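Local atomic coordinates of probable CoA-transferase alpha subunit (Rhodococcus jostii, PDB entry 6COJ), a protein that probably acts on coenzyme A thioesters as the alpha subunit of a CoA-transferase-family enzyme, and is bound here to one with a spirolactone acyl group. Residues L91-F96 / R263-Q268; E125-R130 / M172-L177. The protein carries 1 engineered substitution. One frame throughout, in Å; residues are numbered along the deposited sequence.

Contact 1 of 2, residues L91-F96 / R263-Q268; sequences LDSAPF and RDEKFQ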
loop_
_atom_site.group_PDB
_atom_site.type_symbol
_atom_site.label_atom_id
_atom_site.label_comp_id
_atom_site.label_asym_id
_atom_site.label_seq_id
_atom_site.Cartn_x
_atom_site.Cartn_y
_atom_site.Cartn_z
ATOM N N LEU A 91 -18.599 -15.653 -9.756
ATOM C CA LEU A 91 -18.362 -15.664 -11.192
ATOM C C LEU A 91 -18.534 -14.287 -11.829
ATOM O O LEU A 91 -18.310 -14.150 -13.034
ATOM C CB LEU A 91 -19.275 -16.689 -11.874
ATOM C CG LEU A 91 -19.094 -18.153 -11.447
ATOM C CD1 LEU A 91 -20.052 -19.063 -12.206
ATOM C CD2 LEU A 91 -17.657 -18.609 -11.655
ATOM N N ASP A 92 -18.955 -13.280 -11.055
ATOM C CA ASP A 92 -19.105 -11.890 -11.498
ATOM C C ASP A 92 -20.295 -11.659 -12.428
ATOM O O ASP A 92 -20.911 -10.589 -12.393
ATOM C CB ASP A 92 -17.801 -11.319 -12.065
ATOM C CG ASP A 92 -16.832 -10.916 -10.973
ATOM O OD1 ASP A 92 -17.280 -10.279 -9.993
ATOM O OD2 ASP A 92 -15.633 -11.244 -11.071
ATOM N N SER A 93 -20.633 -12.647 -13.251
ATOM C CA SER A 93 -21.839 -12.634 -14.063
ATOM C C SER A 93 -22.736 -13.780 -13.621
ATOM O O SER A 93 -22.298 -14.698 -12.921
ATOM C CB SER A 93 -21.521 -12.832 -15.551
ATOM O OG SER A 93 -20.301 -12.218 -15.912
ATOM N N ALA A 94 -23.996 -13.730 -14.049
ATOM C CA ALA A 94 -24.941 -14.810 -13.766
ATOM C C ALA A 94 -24.340 -16.133 -14.240
ATOM O O ALA A 94 -23.731 -16.187 -15.302
ATOM C CB ALA A 94 -26.263 -14.543 -14.456
ATOM N N PRO A 95 -24.516 -17.211 -13.461
ATOM C CA PRO A 95 -25.364 -17.339 -12.272
ATOM C C PRO A 95 -24.707 -16.880 -10.978
ATOM O O PRO A 95 -25.231 -17.208 -9.914
ATOM C CB PRO A 95 -25.618 -18.847 -12.201
ATOM C CG PRO A 95 -24.371 -19.436 -12.750
ATOM C CD PRO A 95 -23.910 -18.502 -13.838
ATOM N N PHE A 96 -23.579 -16.163 -11.081
ATOM C CA PHE A 96 -22.924 -15.482 -9.961
ATOM C C PHE A 96 -22.235 -16.437 -8.995
ATOM O O PHE A 96 -21.040 -16.291 -8.720
ATOM C CB PHE A 96 -23.894 -14.548 -9.230
ATOM C CG PHE A 96 -24.468 -13.474 -10.110
ATOM C CD1 PHE A 96 -23.709 -12.369 -10.456
ATOM C CD2 PHE A 96 -25.757 -13.576 -10.600
ATOM C CE1 PHE A 96 -24.230 -11.382 -11.270
ATOM C CE2 PHE A 96 -26.283 -12.591 -11.415
ATOM C CZ PHE A 96 -25.517 -11.495 -11.751
ATOM N N ARG A 263 -14.269 -11.006 -20.663
ATOM C CA ARG A 263 -14.706 -12.330 -20.241
ATOM C C ARG A 263 -15.440 -13.028 -21.378
ATOM O O ARG A 263 -16.216 -12.413 -22.112
ATOM C CB ARG A 263 -15.631 -12.208 -19.027
ATOM C CG ARG A 263 -16.120 -13.543 -18.455
ATOM C CD ARG A 263 -16.971 -13.340 -17.195
ATOM N NE ARG A 263 -16.233 -12.615 -16.162
ATOM C CZ ARG A 263 -16.477 -11.360 -15.800
ATOM N NH1 ARG A 263 -17.465 -10.681 -16.367
ATOM N NH2 ARG A 263 -15.740 -10.785 -14.861
ATOM N N ASP A 264 -15.197 -14.329 -21.526
ATOM C CA ASP A 264 -15.969 -15.130 -22.475
ATOM C C ASP A 264 -17.251 -15.529 -21.761
ATOM O O ASP A 264 -17.333 -16.586 -21.134
ATOM C CB ASP A 264 -15.172 -16.345 -22.926
ATOM C CG ASP A 264 -15.849 -17.099 -24.055
ATOM O OD1 ASP A 264 -17.073 -16.931 -24.266
ATOM O OD2 ASP A 264 -15.145 -17.860 -24.745
ATOM N N GLU A 265 -18.252 -14.640 -21.832
ATOM C CA GLU A 265 -19.474 -14.817 -21.051
ATOM C C GLU A 265 -20.224 -16.074 -21.469
ATOM O O GLU A 265 -20.713 -16.829 -20.617
ATOM C CB GLU A 265 -20.373 -13.585 -21.200
ATOM C CG GLU A 265 -19.756 -12.271 -20.711
ATOM C CD GLU A 265 -19.753 -12.150 -19.202
ATOM O OE1 GLU A 265 -19.203 -11.152 -18.689
ATOM O OE2 GLU A 265 -20.294 -13.049 -18.530
ATOM N N LYS A 266 -20.326 -16.314 -22.781
ATOM C CA LYS A 266 -21.025 -17.498 -23.266
ATOM C C LYS A 266 -20.349 -18.776 -22.783
ATOM O O LYS A 266 -21.025 -19.737 -22.396
ATOM C CB LYS A 266 -21.109 -17.459 -24.794
ATOM C CG LYS A 266 -22.201 -16.537 -25.353
ATOM C CD LYS A 266 -21.724 -15.109 -25.545
ATOM C CE LYS A 266 -22.812 -14.094 -25.232
ATOM N NZ LYS A 266 -22.321 -12.691 -25.135
ATOM N N PHE A 267 -19.012 -18.807 -22.787
ATOM C CA PHE A 267 -18.337 -20.020 -22.346
ATOM C C PHE A 267 -18.435 -20.198 -20.842
ATOM O O PHE A 267 -18.563 -21.327 -20.356
ATOM C CB PHE A 267 -16.879 -20.080 -22.795
ATOM C CG PHE A 267 -16.275 -21.442 -22.611
ATOM C CD1 PHE A 267 -16.518 -22.445 -23.539
ATOM C CD2 PHE A 267 -15.530 -21.745 -21.486
ATOM C CE1 PHE A 267 -15.999 -23.711 -23.361
ATOM C CE2 PHE A 267 -15.004 -23.013 -21.303
ATOM C CZ PHE A 267 -15.245 -24.001 -22.245
ATOM N N GLN A 268 -18.352 -19.107 -20.078
ATOM C CA GLN A 268 -18.521 -19.249 -18.637
ATOM C C GLN A 268 -19.901 -19.796 -18.300
ATOM O O GLN A 268 -20.039 -20.642 -17.413
ATOM C CB GLN A 268 -18.268 -17.935 -17.908
ATOM C CG GLN A 268 -18.443 -18.098 -16.411
ATOM C CD GLN A 268 -17.922 -16.919 -15.641
ATOM O OE1 GLN A 268 -16.735 -16.841 -15.351
ATOM N NE2 GLN A 268 -18.811 -16.012 -15.292
#
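Asp92 and Arg263 form a salt bridge that works by charge alone. Asp92 OD2 stands 3.8 Å from Arg263 NH2, a long separation, and lies well out of the guanidinium plane, so no N-H points at it; carboxylate and guanidinium are turned 43° from each other. Asp92 CB lies over one face of the guanidinium, 3.5 Å from Arg263 NH2, and the O of Leu91 sits over that same face. The directed bonds of both groups go elsewhere: Asp92 OD2 takes Ser43 N and pairs with Arg44, while Arg263 NH2 donates to Ser43 O.

Arg263 NH1 meets Glu265 OE1 at 2.9 Å, almost within the guanidinium plane, and this salt bridge joins the three charged residues in one network. Glu265 bends at chi2 (-76°), which sets its carboxylate beside Ser93. There Ser93 OG donates to the syn lone pair of Glu265 OE2 at 2.7 Å. Each carboxylate oxygen of Glu265 thus has its own donor, probably favouring the charged form.

Gln268 reaches out on an extended chain. Its NE2 donates to Leu91 O (3.0 Å, 153° at the hydrogen) and lies 3.5 Å from Leu91 CB, while its OE1 is held by Ser43 OG, fixing which way round the amide sits.

Phe96, at the end of the 91-96 loop, packs on an aromatic side chain of another protein's chain. The contact ties the loop between strand 88-89 and helix 99-106 to the start of helix 265-274, N-capped by Asp264, and on that first turn Phe267 packs against helix 293-306.

Contact 2 of 2, residues E125-R130 / M172-L177; sequences EAAAAR and MPALNL
Ala126 and Ala127 bring the last turn of helix 117-128 down on Ala174, just before the chain turns at Leu175, with the CA atoms of Ala127 and Ala174 just 4.6 Å apart. Side chains no larger than a methyl probably allow so close an approach. Ala126 CB lies 3.8 Å from Ala174 CA, and Ala174 CB rests 3.7 Å from Ala127 N, against helix backbone. Ala174 CB touches both helix methyls, 4.0 Å from Ala126 CB and 4.1 Å from Ala127 CB.

Ala127 CB also meets two oxygens: Leu175 O at 3.6 Å and Asn176 OD1 at 3.5 Å. In Asn176, chi1 (-52°) places CG beside its backbone N, anti to its own carbonyl carbon, and chi2 (-74°) turns OD1 to the methyl. No hydrogen bond joins the two segments, so van der Waals contact carries the interface. Leu175 nevertheless ties its backbone to Gly123, earlier on the same helix.

The helix ends in a Schellman motif. Arg130, with a positive phi of 58°, is its C-prime residue, and its N donates to Ala127 O at 2.9 Å. Its side chain takes no part in the contact; the guanidinium bonds backbone of another protein's chain and makes a cation-pi contact with an aromatic there.

Helix 117-128 is followed, after a short loop, by strand 133-136, one of the two neighbours of strand 168-173, so 172-177 runs from the small antiparallel sheet to the parallel one: Met172 pairs with Leu134 and lays its side chain on Met119 and Cys122 of the helix, while Leu177 opens strand 177-184 of the parallel sheet and packs on Leu124 and Tyr206.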
loop_
_atom_site.group_PDB
_atom_site.type_symbol
_atom_site.label_atom_id
_atom_site.label_comp_id
_atom_site.label_asym_id
_atom_site.label_seq_id
_atom_site.Cartn_x
_atom_site.Cartn_y
_atom_site.Cartn_z
ATOM N N GLU A 125 -0.582 -8.785 3.022
ATOM C CA GLU A 125 0.356 -7.734 3.395
ATOM C C GLU A 125 1.194 -8.138 4.603
ATOM O O GLU A 125 2.394 -7.831 4.666
ATOM C CB GLU A 125 -0.407 -6.437 3.669
ATOM C CG GLU A 125 -0.834 -5.702 2.413
ATOM C CD GLU A 125 -1.742 -4.509 2.698
ATOM O OE1 GLU A 125 -2.373 -4.476 3.776
ATOM O OE2 GLU A 125 -1.813 -3.606 1.838
ATOM N N ALA A 126 0.584 -8.805 5.581
ATOM C CA ALA A 126 1.354 -9.256 6.737
ATOM C C ALA A 126 2.436 -10.243 6.311
ATOM O O ALA A 126 3.604 -10.112 6.701
ATOM C CB ALA A 126 0.431 -9.859 7.799
ATOM N N ALA A 127 2.071 -11.221 5.480
ATOM C CA ALA A 127 3.056 -12.170 4.979
ATOM C C ALA A 127 4.148 -11.472 4.177
ATOM O O ALA A 127 5.332 -11.800 4.323
ATOM C CB ALA A 127 2.362 -13.237 4.130
ATOM N N ALA A 128 3.770 -10.523 3.306
ATOM C CA ALA A 128 4.758 -9.816 2.487
ATOM C C ALA A 128 5.804 -9.128 3.357
ATOM O O ALA A 128 6.982 -9.056 2.983
ATOM C CB ALA A 128 4.065 -8.776 1.613
ATOM N N ALA A 129 5.385 -8.606 4.509
ATOM C CA ALA A 129 6.271 -7.922 5.443
ATOM C C ALA A 129 6.889 -8.854 6.481
ATOM O O ALA A 129 7.579 -8.374 7.388
ATOM C CB ALA A 129 5.526 -6.779 6.136
ATOM N N ARG A 130 6.668 -10.168 6.370
ATOM C CA ARG A 130 7.182 -11.143 7.337
ATOM C C ARG A 130 6.693 -10.840 8.751
ATOM O O ARG A 130 7.392 -11.099 9.736
ATOM C CB ARG A 130 8.711 -11.275 7.274
ATOM C CG ARG A 130 9.226 -11.510 5.837
ATOM C CD ARG A 130 10.744 -11.596 5.780
ATOM N NE ARG A 130 11.369 -10.347 6.224
ATOM C CZ ARG A 130 12.668 -10.201 6.460
ATOM N NH1 ARG A 130 13.508 -11.203 6.259
ATOM N NH2 ARG A 130 13.134 -9.024 6.864
ATOM N N MET A 172 -5.316 -10.089 12.194
ATOM C CA MET A 172 -5.337 -10.930 11.007
ATOM C C MET A 172 -4.000 -11.643 10.882
ATOM O O MET A 172 -2.968 -10.980 10.742
ATOM C CB MET A 172 -5.582 -10.067 9.774
ATOM C CG MET A 172 -5.556 -10.877 8.489
ATOM S SD MET A 172 -6.888 -12.087 8.440
ATOM C CE MET A 172 -6.256 -13.118 7.127
ATOM N N PRO A 173 -3.957 -12.972 10.940
ATOM C CA PRO A 173 -2.672 -13.662 10.801
ATOM C C PRO A 173 -2.146 -13.553 9.377
ATOM O O PRO A 173 -2.903 -13.411 8.409
ATOM C CB PRO A 173 -3.020 -15.117 11.137
ATOM C CG PRO A 173 -4.456 -15.243 10.683
ATOM C CD PRO A 173 -5.081 -13.918 11.065
ATOM N N ALA A 174 -0.826 -13.638 9.256
ATOM C CA ALA A 174 -0.212 -13.648 7.936
ATOM C C ALA A 174 -0.719 -14.827 7.114
ATOM O O ALA A 174 -0.819 -15.959 7.608
ATOM C CB ALA A 174 1.304 -13.742 8.076
ATOM N N LEU A 175 -1.043 -14.552 5.852
ATOM C CA LEU A 175 -1.400 -15.602 4.898
ATOM C C LEU A 175 -0.151 -16.017 4.118
ATOM O O LEU A 175 0.022 -15.720 2.932
ATOM C CB LEU A 175 -2.526 -15.121 3.981
ATOM C CG LEU A 175 -3.869 -14.863 4.679
ATOM C CD1 LEU A 175 -4.843 -14.152 3.748
ATOM C CD2 LEU A 175 -4.472 -16.168 5.192
ATOM N N ASN A 176 0.750 -16.698 4.821
ATOM C CA ASN A 176 1.959 -17.195 4.181
ATOM C C ASN A 176 1.605 -18.317 3.218
ATOM O O ASN A 176 0.798 -19.193 3.531
ATOM C CB ASN A 176 2.928 -17.722 5.236
ATOM C CG ASN A 176 3.189 -16.708 6.327
ATOM O OD1 ASN A 176 3.902 -15.735 6.114
ATOM N ND2 ASN A 176 2.602 -16.925 7.499
ATOM N N LEU A 177 2.222 -18.302 2.046
ATOM C CA LEU A 177 1.902 -19.249 0.989
ATOM C C LEU A 177 3.125 -20.066 0.598
ATOM O O LEU A 177 4.234 -19.533 0.491
ATOM C CB LEU A 177 1.429 -18.498 -0.255
ATOM C CG LEU A 177 0.385 -17.398 -0.034
ATOM C CD1 LEU A 177 0.170 -16.590 -1.313
ATOM C CD2 LEU A 177 -0.923 -18.003 0.452
#

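Contacts 1 and 2 lie on opposite sides of the chain's centre, with their own centres 31 Å apart and their nearest atoms about 19 Å apart. In sequence, both segments of contact 2 fall between 91-96 and 263-268. Contact 1 is the nearer to the bound CoA thioester: the side chain of Asp92 is about 7 Å from the bound F8G. The side chain of Leu175, in contact 2, is about 14 Å from the bound F8G. Two pocket residues, Phe88 and Tyr97, flank the 91-96 loop, and contact 1 joins the chain between them to the start of helix 265-274 and Arg263 just before it. A third, Ala117, begins the helix whose far end makes contact 2. Neither contact includes a pocket residue itself.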